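Local coordinates for protein B-agarase (Agarivorans gilvus, PDB 5Z6P) that is a family 50 glycoside hydrolase with agarase activity, probably cleaving beta-galactosidic linkages of agarose chains, at residues A36-F42 with L203-Q209; C96-R102 with Q134-E140; L426-F430 with A751-N755. All blocks are in the same frame, centred on the assembly; numbering follows the deposited sequence.

Interaction 1 of 3, residues A36-F42 with L203-Q209; sequences ALPLFDF and LSNFRLQ
Leu208 O holds the start of the 36-42 segment twice over: it accepts Leu37 N at 2.8 Å and receives a CA-H...O contact from Ala36 CA at 3.3 Å. This is a short antiparallel beta ladder in which strand 36-38 lies along strand 199-210 of the Agarase CBM-like domain. Leu208 N returns the bond to Leu37 O, also 2.8 Å, completing a hydrogen-bonded pair flanked by the non-hydrogen-bonded pairs Ala36/Gln209 and Pro38/Arg207. Beyond the strand, Leu39 N still donates to Phe206 O at 3.1 Å.

From there the contact becomes apolar. Leu39 CD2 lies 4.0 Å from Leu208 CG, the two side chains crossing at about a right angle. An aromatic cluster follows: Phe40 turns its edge toward the face of Phe206 in an offset edge-to-face pair with planes at 65°, while Phe42 CZ meets Phe206 CD1 obliquely at 3.8 Å. Phe99 and Phe51 extend this cluster.

On the face bearing Ala36 and Pro38, Arg207 sends an extended chain away from the 36-42 segment. NH1 reaches Asn205 O and forms a salt bridge with Asp100, and NH2 bonds Ser136. In the guanidinium plane, Arg207 NE donates to Gln209 OE1 at 2.8 Å, the same oxygen that the methyl of Ala36 approaches.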
loop_
_atom_site.group_PDB
_atom_site.type_symbol
_atom_site.label_atom_id
_atom_site.label_comp_id
_atom_site.label_asym_id
_atom_site.label_seq_id
_atom_site.Cartn_x
_atom_site.Cartn_y
_atom_site.Cartn_z
ATOM N N ALA A 36 -20.870 27.103 13.420
ATOM C CA ALA A 36 -21.267 26.493 12.149
ATOM C C ALA A 36 -21.981 27.455 11.199
ATOM O O ALA A 36 -22.807 28.264 11.616
ATOM C CB ALA A 36 -22.159 25.279 12.408
ATOM N N LEU A 37 -21.673 27.337 9.912
ATOM C CA LEU A 37 -22.367 28.087 8.876
ATOM C C LEU A 37 -22.796 27.147 7.741
ATOM O O LEU A 37 -21.957 26.588 7.052
ATOM C CB LEU A 37 -21.471 29.209 8.341
ATOM C CG LEU A 37 -22.131 30.506 7.852
ATOM C CD1 LEU A 37 -21.064 31.467 7.376
ATOM C CD2 LEU A 37 -23.185 30.283 6.754
ATOM N N PRO A 38 -24.112 26.975 7.554
ATOM C CA PRO A 38 -24.640 26.123 6.476
ATOM C C PRO A 38 -24.180 26.548 5.084
ATOM O O PRO A 38 -24.170 27.730 4.772
ATOM C CB PRO A 38 -26.151 26.295 6.614
ATOM C CG PRO A 38 -26.352 26.682 8.032
ATOM C CD PRO A 38 -25.183 27.523 8.401
ATOM N N LEU A 39 -23.803 25.587 4.253
ATOM C CA LEU A 39 -23.418 25.904 2.890
ATOM C C LEU A 39 -24.605 25.869 1.932
ATOM O O LEU A 39 -24.604 26.560 0.921
ATOM C CB LEU A 39 -22.335 24.948 2.411
ATOM C CG LEU A 39 -20.955 25.221 3.007
ATOM C CD1 LEU A 39 -20.015 24.086 2.693
ATOM C CD2 LEU A 39 -20.401 26.534 2.490
ATOM N N PHE A 40 -25.616 25.070 2.248
ATOM C CA PHE A 40 -26.737 24.881 1.336
ATOM C C PHE A 40 -28.072 24.944 2.046
ATOM O O PHE A 40 -28.140 25.122 3.258
ATOM C CB PHE A 40 -26.617 23.540 0.607
ATOM C CG PHE A 40 -25.319 23.364 -0.106
ATOM C CD1 PHE A 40 -24.921 24.273 -1.069
ATOM C CD2 PHE A 40 -24.499 22.294 0.176
ATOM C CE1 PHE A 40 -23.726 24.128 -1.726
ATOM C CE2 PHE A 40 -23.297 22.142 -0.475
ATOM C CZ PHE A 40 -22.908 23.064 -1.430
ATOM N N ASP A 41 -29.138 24.801 1.270
ATOM C CA ASP A 41 -30.478 24.694 1.821
ATOM C C ASP A 41 -31.154 23.466 1.246
ATOM O O ASP A 41 -31.533 23.454 0.079
ATOM C CB ASP A 41 -31.297 25.947 1.518
ATOM C CG ASP A 41 -32.664 25.917 2.165
ATOM O OD1 ASP A 41 -32.886 25.060 3.045
ATOM O OD2 ASP A 41 -33.506 26.765 1.808
ATOM N N PHE A 42 -31.290 22.428 2.062
ATOM C CA PHE A 42 -31.899 21.192 1.607
ATOM C C PHE A 42 -33.402 21.195 1.903
ATOM O O PHE A 42 -34.065 20.168 1.793
ATOM C CB PHE A 42 -31.229 19.977 2.256
ATOM C CG PHE A 42 -29.931 19.560 1.608
ATOM C CD1 PHE A 42 -29.315 20.354 0.664
ATOM C CD2 PHE A 42 -29.341 18.355 1.944
ATOM C CE1 PHE A 42 -28.137 19.963 0.076
ATOM C CE2 PHE A 42 -28.163 17.954 1.362
ATOM C CZ PHE A 42 -27.559 18.757 0.422
ATOM N N LEU A 203 -26.934 12.007 3.265
ATOM C CA LEU A 203 -26.047 13.131 3.476
ATOM C C LEU A 203 -26.898 14.346 3.807
ATOM O O LEU A 203 -27.922 14.559 3.201
ATOM C CB LEU A 203 -25.208 13.397 2.229
ATOM C CG LEU A 203 -24.357 12.273 1.642
ATOM C CD1 LEU A 203 -23.609 12.731 0.387
ATOM C CD2 LEU A 203 -23.377 11.689 2.678
ATOM N N SER A 204 -26.474 15.137 4.782
ATOM C CA SER A 204 -27.213 16.306 5.224
ATOM C C SER A 204 -26.224 17.264 5.913
ATOM O O SER A 204 -25.102 16.903 6.233
ATOM C CB SER A 204 -28.371 15.882 6.168
ATOM O OG SER A 204 -27.821 15.387 7.378
ATOM N N ASN A 205 -26.661 18.495 6.123
ATOM C CA ASN A 205 -25.998 19.399 7.034
ATOM C C ASN A 205 -24.577 19.775 6.642
ATOM O O ASN A 205 -23.711 19.961 7.490
ATOM C CB ASN A 205 -26.042 18.740 8.394
ATOM C CG ASN A 205 -27.464 18.559 8.946
ATOM O OD1 ASN A 205 -27.637 18.836 10.138
ATOM N ND2 ASN A 205 -28.485 18.460 8.066
ATOM N N PHE A 206 -24.393 19.984 5.346
ATOM C CA PHE A 206 -23.176 20.577 4.823
ATOM C C PHE A 206 -23.014 21.969 5.407
ATOM O O PHE A 206 -23.959 22.751 5.442
ATOM C CB PHE A 206 -23.176 20.642 3.280
ATOM C CG PHE A 206 -23.102 19.300 2.612
ATOM C CD1 PHE A 206 -24.255 18.595 2.339
ATOM C CD2 PHE A 206 -21.883 18.741 2.271
ATOM C CE1 PHE A 206 -24.207 17.370 1.738
ATOM C CE2 PHE A 206 -21.833 17.498 1.668
ATOM C CZ PHE A 206 -23.000 16.822 1.400
ATOM N N ARG A 207 -21.794 22.262 5.847
ATOM C CA ARG A 207 -21.498 23.454 6.616
ATOM C C ARG A 207 -20.008 23.709 6.682
ATOM O O ARG A 207 -19.205 22.816 6.415
ATOM C CB ARG A 207 -22.043 23.309 8.031
ATOM C CG ARG A 207 -21.361 22.213 8.832
ATOM C CD ARG A 207 -22.255 21.711 9.930
ATOM N NE ARG A 207 -21.598 20.764 10.816
ATOM C CZ ARG A 207 -21.814 19.453 10.811
ATOM N NH1 ARG A 207 -22.665 18.924 9.957
ATOM N NH2 ARG A 207 -21.179 18.667 11.664
ATOM N N LEU A 208 -19.654 24.940 7.042
ATOM C CA LEU A 208 -18.309 25.263 7.480
ATOM C C LEU A 208 -18.352 25.331 8.998
ATOM O O LEU A 208 -19.268 25.919 9.573
ATOM C CB LEU A 208 -17.826 26.578 6.869
ATOM C CG LEU A 208 -17.641 26.509 5.351
ATOM C CD1 LEU A 208 -17.371 27.869 4.771
ATOM C CD2 LEU A 208 -16.516 25.561 4.992
ATOM N N GLN A 209 -17.383 24.697 9.645
ATOM C CA GLN A 209 -17.386 24.610 11.092
ATOM C C GLN A 209 -16.038 24.989 11.675
ATOM O O GLN A 209 -15.007 24.473 11.259
ATOM C CB GLN A 209 -17.776 23.204 11.539
ATOM C CG GLN A 209 -17.937 23.064 13.034
ATOM C CD GLN A 209 -18.991 22.045 13.405
ATOM O OE1 GLN A 209 -20.089 22.033 12.843
ATOM N NE2 GLN A 209 -18.671 21.190 14.365
#

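Interaction 2 of 3, residues C96-R102 with Q134-E140; sequences CFAFDAR and QQSFMVE
Cys96 SG is wedged against the opposite strand, 3.5 Å from both Met138 CE and Glu140 CA. Its chi1 of -57° sets the sulfur beside the backbone N, where it lies over the backbone of Glu140, its non-hydrogen-bonded partner. Met138, bent at chi2 and chi3, folds its methyl onto Cys96 SG, and its SD touches the methyl of Ala98. Strands 95-103 and 135-140 form a regular antiparallel ladder, with hydrogen-bonded pairs Phe97/Val139, Phe99/Phe137 and Ala101/Gln135 each joined by two backbone bonds.

Phe137 dominates the other face. Its CE2 packs 3.7 Å from Ala101 CB, on the diagonal, while the ring of its direct partner Phe99 comes only as near as 4.4 Å, from Phe99 CE2 to Phe137 CD2. Phe99 O lies at the edge of the Phe137 ring and accepts Phe137 N at 2.9 Å.

Gln134 closes the ladder at its other end. Its CG is anti to the backbone N (chi1 -162°) and the chain runs out extended, crossing the side chain of Asp100 at about a right angle, with amide and carboxylate planes 48° apart; the resulting bond from Gln134 NE2 to Asp100 OD2 is weak, at 3.2 Å. Arg102 CG rests 3.6 Å from Gln134 CA. The other carboxylate oxygen, Asp100 OD1, lies by the hydroxyl of Ser136 at a separation so short that its exact length is doubtful, and the nearby guanidinium of Arg207 probably balances the buried charge.

Strand 199-210 borders 95-103 along its far edge, strand 168-174 runs parallel to 135-140 beyond the other, and strands 109-117 and 122-129 cover the face bearing Phe99, Phe137 and Val139.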
loop_
_atom_site.group_PDB
_atom_site.type_symbol
_atom_site.label_atom_id
_atom_site.label_comp_id
_atom_site.label_asym_id
_atom_site.label_seq_id
_atom_site.Cartn_x
_atom_site.Cartn_y
_atom_site.Cartn_z
ATOM N N CYS A 96 -13.283 23.612 9.515
ATOM C CA CYS A 96 -13.470 22.394 8.734
ATOM C C CYS A 96 -14.637 22.504 7.747
ATOM O O CYS A 96 -15.657 23.146 8.016
ATOM C CB CYS A 96 -13.728 21.193 9.643
ATOM S SG CYS A 96 -12.461 20.860 10.871
ATOM N N PHE A 97 -14.475 21.872 6.595
ATOM C CA PHE A 97 -15.617 21.523 5.774
ATOM C C PHE A 97 -16.248 20.290 6.426
ATOM O O PHE A 97 -15.555 19.333 6.751
ATOM C CB PHE A 97 -15.203 21.256 4.325
ATOM C CG PHE A 97 -16.285 20.640 3.496
ATOM C CD1 PHE A 97 -17.326 21.409 3.011
ATOM C CD2 PHE A 97 -16.270 19.284 3.213
ATOM C CE1 PHE A 97 -18.336 20.835 2.251
ATOM C CE2 PHE A 97 -17.279 18.704 2.455
ATOM C CZ PHE A 97 -18.309 19.481 1.975
ATOM N N ALA A 98 -17.554 20.326 6.652
ATOM C CA ALA A 98 -18.208 19.273 7.410
ATOM C C ALA A 98 -19.561 18.878 6.821
ATOM O O ALA A 98 -20.186 19.641 6.093
ATOM C CB ALA A 98 -18.377 19.700 8.844
ATOM N N PHE A 99 -19.992 17.667 7.139
ATOM C CA PHE A 99 -21.329 17.207 6.794
ATOM C C PHE A 99 -21.674 16.006 7.655
ATOM O O PHE A 99 -20.801 15.390 8.259
ATOM C CB PHE A 99 -21.434 16.846 5.308
ATOM C CG PHE A 99 -20.479 15.771 4.869
ATOM C CD1 PHE A 99 -19.211 16.097 4.418
ATOM C CD2 PHE A 99 -20.850 14.439 4.898
ATOM C CE1 PHE A 99 -18.333 15.118 4.011
ATOM C CE2 PHE A 99 -19.977 13.459 4.486
ATOM C CZ PHE A 99 -18.715 13.802 4.056
ATOM N N ASP A 100 -22.949 15.669 7.710
ATOM C CA ASP A 100 -23.364 14.497 8.461
ATOM C C ASP A 100 -23.690 13.395 7.485
ATOM O O ASP A 100 -24.110 13.678 6.373
ATOM C CB ASP A 100 -24.564 14.814 9.352
ATOM C CG ASP A 100 -24.222 15.793 10.456
ATOM O OD1 ASP A 100 -23.019 15.978 10.739
ATOM O OD2 ASP A 100 -25.154 16.374 11.040
ATOM N N ALA A 101 -23.496 12.148 7.898
ATOM C CA ALA A 101 -23.764 11.015 7.029
ATOM C C ALA A 101 -24.234 9.784 7.796
ATOM O O ALA A 101 -23.735 9.499 8.879
ATOM C CB ALA A 101 -22.524 10.680 6.225
ATOM N N ARG A 102 -25.195 9.071 7.210
ATOM C CA ARG A 102 -25.616 7.743 7.649
ATOM C C ARG A 102 -25.474 6.765 6.500
ATOM O O ARG A 102 -25.747 7.119 5.375
ATOM C CB ARG A 102 -27.070 7.738 8.108
ATOM C CG ARG A 102 -27.331 8.432 9.395
ATOM C CD ARG A 102 -28.542 7.817 10.057
ATOM N NE ARG A 102 -29.789 8.335 9.518
ATOM C CZ ARG A 102 -30.864 7.596 9.268
ATOM N NH1 ARG A 102 -30.850 6.289 9.478
ATOM N NH2 ARG A 102 -31.953 8.169 8.797
ATOM N N GLN A 134 -26.234 8.429 13.194
ATOM C CA GLN A 134 -25.649 9.486 12.401
ATOM C C GLN A 134 -24.265 9.865 12.953
ATOM O O GLN A 134 -24.072 9.967 14.158
ATOM C CB GLN A 134 -26.597 10.688 12.378
ATOM C CG GLN A 134 -26.360 11.711 11.290
ATOM C CD GLN A 134 -27.534 12.691 11.142
ATOM O OE1 GLN A 134 -28.689 12.286 10.998
ATOM N NE2 GLN A 134 -27.234 13.985 11.191
ATOM N N GLN A 135 -23.303 10.003 12.047
ATOM C CA GLN A 135 -21.988 10.590 12.319
ATOM C C GLN A 135 -21.831 12.013 11.810
ATOM O O GLN A 135 -22.312 12.303 10.736
ATOM C CB GLN A 135 -20.900 9.770 11.633
ATOM C CG GLN A 135 -20.355 8.408 12.173
ATOM C CD GLN A 135 -21.004 7.190 11.529
ATOM O OE1 GLN A 135 -21.845 6.584 12.166
ATOM N NE2 GLN A 135 -20.871 7.060 10.201
ATOM N N SER A 136 -21.066 12.848 12.503
ATOM C CA SER A 136 -20.591 14.110 11.925
ATOM C C SER A 136 -19.158 13.953 11.444
ATOM O O SER A 136 -18.340 13.394 12.153
ATOM C CB SER A 136 -20.660 15.270 12.922
ATOM O OG SER A 136 -21.962 15.816 12.973
ATOM N N PHE A 137 -18.854 14.445 10.245
ATOM C CA PHE A 137 -17.518 14.315 9.680
ATOM C C PHE A 137 -16.909 15.680 9.410
ATOM O O PHE A 137 -17.583 16.578 8.943
ATOM C CB PHE A 137 -17.549 13.479 8.397
ATOM C CG PHE A 137 -17.998 12.066 8.617
ATOM C CD1 PHE A 137 -17.104 11.107 9.035
ATOM C CD2 PHE A 137 -19.323 11.709 8.443
ATOM C CE1 PHE A 137 -17.509 9.821 9.261
ATOM C CE2 PHE A 137 -19.728 10.428 8.651
ATOM C CZ PHE A 137 -18.817 9.475 9.067
ATOM N N MET A 138 -15.627 15.829 9.727
ATOM C CA MET A 138 -14.930 17.103 9.603
ATOM C C MET A 138 -13.660 16.949 8.783
ATOM O O MET A 138 -12.849 16.063 9.050
ATOM C CB MET A 138 -14.574 17.660 10.977
ATOM C CG MET A 138 -15.726 17.741 11.963
ATOM S SD MET A 138 -16.385 19.411 12.086
ATOM C CE MET A 138 -15.152 20.241 13.098
ATOM N N VAL A 139 -13.494 17.802 7.784
ATOM C CA VAL A 139 -12.264 17.840 7.013
ATOM C C VAL A 139 -11.579 19.183 7.270
ATOM O O VAL A 139 -12.038 20.217 6.790
ATOM C CB VAL A 139 -12.525 17.659 5.516
ATOM C CG1 VAL A 139 -11.214 17.587 4.761
ATOM C CG2 VAL A 139 -13.345 16.411 5.276
ATOM N N GLU A 140 -10.497 19.163 8.049
ATOM C CA GLU A 140 -9.867 20.397 8.493
ATOM C C GLU A 140 -8.977 20.970 7.421
ATOM O O GLU A 140 -8.026 20.338 6.985
ATOM C CB GLU A 140 -9.061 20.181 9.774
ATOM C CG GLU A 140 -8.241 21.415 10.167
ATOM C CD GLU A 140 -7.869 21.447 11.640
ATOM O OE1 GLU A 140 -8.783 21.434 12.493
ATOM O OE2 GLU A 140 -6.662 21.471 11.938
#

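Interaction 3 of 3, residues L426-F430 with A751-N755; sequences LNWGF and AKRVN
Asn755 ND2 donates to Trp428 O from above the carbonyl plane, a 3.0 Å hydrogen bond with an N-H...O angle of 178°, and so ties helix 745-762 to the end of helix 413-428. In a fold consistent with the (beta/alpha)8 barrel of agarases of this family, the contact joins two helices of the outer layer beside strand 299-305.

The tight part surrounds Gly429, which leaves the helix with positive phi. Having no side chain, it lets Asn755 CB come within 3.7 Å of Gly429 C, and the backbone of the turn lies directly against the asparagine. The first torsion of Asn755, with CG beside the backbone N (chi1 -74°), carries the amide in between Trp428 O and the Phe430 ring. There ND2 also sits 3.5 Å above one face of that ring, offset toward its rim, with ring and amide planes 75° apart. Asn755 OD1 is taken by Thr303, so both ends of the amide are held and its rotation is fixed. Arg263 binds the carbonyl oxygens of both Gly429 and Asn755, adding a second link. Phe430 CZ meets Ala751 CB at 3.7 Å on the buried side.

The looser part is the partly exposed Lys752. Its chain, extended beyond CG, passes obliquely by the indole, Lys752 CE lying 4.0 Å from Trp428 CD1. Asn427, whose ND2 is already bound to Gly258 O, offers its oxygen instead: Lys752 NZ donates to Asn427 OD1 at 3.1 Å, tilted from the carbonyl plane.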
loop_
_atom_site.group_PDB
_atom_site.type_symbol
_atom_site.label_atom_id
_atom_site.label_comp_id
_atom_site.label_asym_id
_atom_site.label_seq_id
_atom_site.Cartn_x
_atom_site.Cartn_y
_atom_site.Cartn_z
ATOM N N LEU A 426 0.321 -22.171 9.418
ATOM C CA LEU A 426 -0.184 -23.482 9.060
ATOM C C LEU A 426 -1.539 -23.798 9.703
ATOM O O LEU A 426 -2.352 -24.505 9.122
ATOM C CB LEU A 426 0.831 -24.553 9.454
ATOM C CG LEU A 426 2.116 -24.538 8.644
ATOM C CD1 LEU A 426 3.081 -25.619 9.139
ATOM C CD2 LEU A 426 1.772 -24.703 7.169
ATOM N N ASN A 427 -1.764 -23.276 10.904
ATOM C CA ASN A 427 -3.021 -23.471 11.618
ATOM C C ASN A 427 -4.113 -22.615 10.998
ATOM O O ASN A 427 -5.248 -23.036 10.883
ATOM C CB ASN A 427 -2.852 -23.136 13.101
ATOM C CG ASN A 427 -4.156 -23.230 13.882
ATOM O OD1 ASN A 427 -4.883 -22.254 14.017
ATOM N ND2 ASN A 427 -4.443 -24.408 14.405
ATOM N N TRP A 428 -3.749 -21.410 10.577
ATOM C CA TRP A 428 -4.677 -20.494 9.927
ATOM C C TRP A 428 -4.963 -20.881 8.467
ATOM O O TRP A 428 -5.896 -20.364 7.847
ATOM C CB TRP A 428 -4.117 -19.067 9.987
ATOM C CG TRP A 428 -3.834 -18.591 11.388
ATOM C CD1 TRP A 428 -4.170 -19.227 12.565
ATOM C CD2 TRP A 428 -3.167 -17.384 11.765
ATOM N NE1 TRP A 428 -3.748 -18.478 13.642
ATOM C CE2 TRP A 428 -3.127 -17.344 13.181
ATOM C CE3 TRP A 428 -2.592 -16.327 11.046
ATOM C CZ2 TRP A 428 -2.547 -16.294 13.886
ATOM C CZ3 TRP A 428 -2.007 -15.286 11.751
ATOM C CH2 TRP A 428 -1.991 -15.275 13.158
ATOM N N GLY A 429 -4.151 -21.781 7.928
ATOM C CA GLY A 429 -4.354 -22.284 6.581
ATOM C C GLY A 429 -3.524 -21.650 5.472
ATOM O O GLY A 429 -3.643 -22.043 4.314
ATOM N N PHE A 430 -2.682 -20.672 5.810
ATOM C CA PHE A 430 -1.905 -19.999 4.776
ATOM C C PHE A 430 -0.942 -20.984 4.174
ATOM O O PHE A 430 -0.424 -21.836 4.878
ATOM C CB PHE A 430 -1.148 -18.791 5.328
ATOM C CG PHE A 430 -2.015 -17.606 5.587
ATOM C CD1 PHE A 430 -2.725 -17.009 4.555
ATOM C CD2 PHE A 430 -2.132 -17.085 6.870
ATOM C CE1 PHE A 430 -3.517 -15.914 4.797
ATOM C CE2 PHE A 430 -2.925 -15.986 7.113
ATOM C CZ PHE A 430 -3.628 -15.406 6.083
ATOM N N ALA A 751 -9.264 -15.611 7.518
ATOM C CA ALA A 751 -8.185 -16.370 6.897
ATOM C C ALA A 751 -8.544 -17.861 6.819
ATOM O O ALA A 751 -8.345 -18.498 5.788
ATOM C CB ALA A 751 -6.887 -16.181 7.659
ATOM N N LYS A 752 -9.084 -18.411 7.904
ATOM C CA LYS A 752 -9.455 -19.829 7.917
ATOM C C LYS A 752 -10.608 -20.159 6.945
ATOM O O LYS A 752 -10.558 -21.165 6.250
ATOM C CB LYS A 752 -9.818 -20.280 9.341
ATOM C CG LYS A 752 -8.603 -20.416 10.244
ATOM C CD LYS A 752 -8.958 -21.003 11.583
ATOM C CE LYS A 752 -7.746 -21.038 12.488
ATOM N NZ LYS A 752 -7.990 -21.853 13.705
ATOM N N ARG A 753 -11.631 -19.315 6.887
ATOM C CA ARG A 753 -12.707 -19.509 5.920
ATOM C C ARG A 753 -12.168 -19.472 4.485
ATOM O O ARG A 753 -12.454 -20.360 3.701
ATOM C CB ARG A 753 -13.813 -18.464 6.107
ATOM C CG ARG A 753 -14.554 -18.579 7.458
ATOM C CD ARG A 753 -15.842 -17.782 7.454
ATOM N NE ARG A 753 -15.598 -16.388 7.114
ATOM C CZ ARG A 753 -15.233 -15.450 7.982
ATOM N NH1 ARG A 753 -15.097 -15.748 9.269
ATOM N NH2 ARG A 753 -15.015 -14.217 7.557
ATOM N N VAL A 754 -11.372 -18.459 4.151
ATOM C CA VAL A 754 -10.769 -18.404 2.829
ATOM C C VAL A 754 -9.912 -19.639 2.517
ATOM O O VAL A 754 -10.097 -20.300 1.492
ATOM C CB VAL A 754 -9.895 -17.157 2.658
ATOM C CG1 VAL A 754 -9.074 -17.262 1.350
ATOM C CG2 VAL A 754 -10.756 -15.872 2.709
ATOM N N ASN A 755 -9.003 -19.953 3.426
ATOM C CA ASN A 755 -7.996 -20.968 3.186
ATOM C C ASN A 755 -8.554 -22.393 3.133
ATOM O O ASN A 755 -7.981 -23.252 2.473
ATOM C CB ASN A 755 -6.906 -20.871 4.251
ATOM C CG ASN A 755 -5.987 -19.660 4.045
ATOM O OD1 ASN A 755 -5.797 -19.198 2.925
ATOM N ND2 ASN A 755 -5.412 -19.161 5.125
#

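Interactions 1 and 2 are neighbours, with centres about 10 Å apart, in the Agarase CBM-like domain. Strands 199-210 and 95-103 lie side by side and link them, through backbone contacts such as Ser204 with Asp100 and through Phe206 packed on Phe99. Along the chain, interaction 2 falls wholly between the two halves of interaction 1; strand 36-38 pairs with strand 199-210, some 160 residues later. Interaction 3 comes later in sequence, between helices of the presumed catalytic barrel, its centre about 47 Å from that of interaction 1 and 38 Å from that of interaction 2. Interactions 1 and 2 thus belong to the beta-rich part and interaction 3 to the presumed barrel; none joins one part to the other.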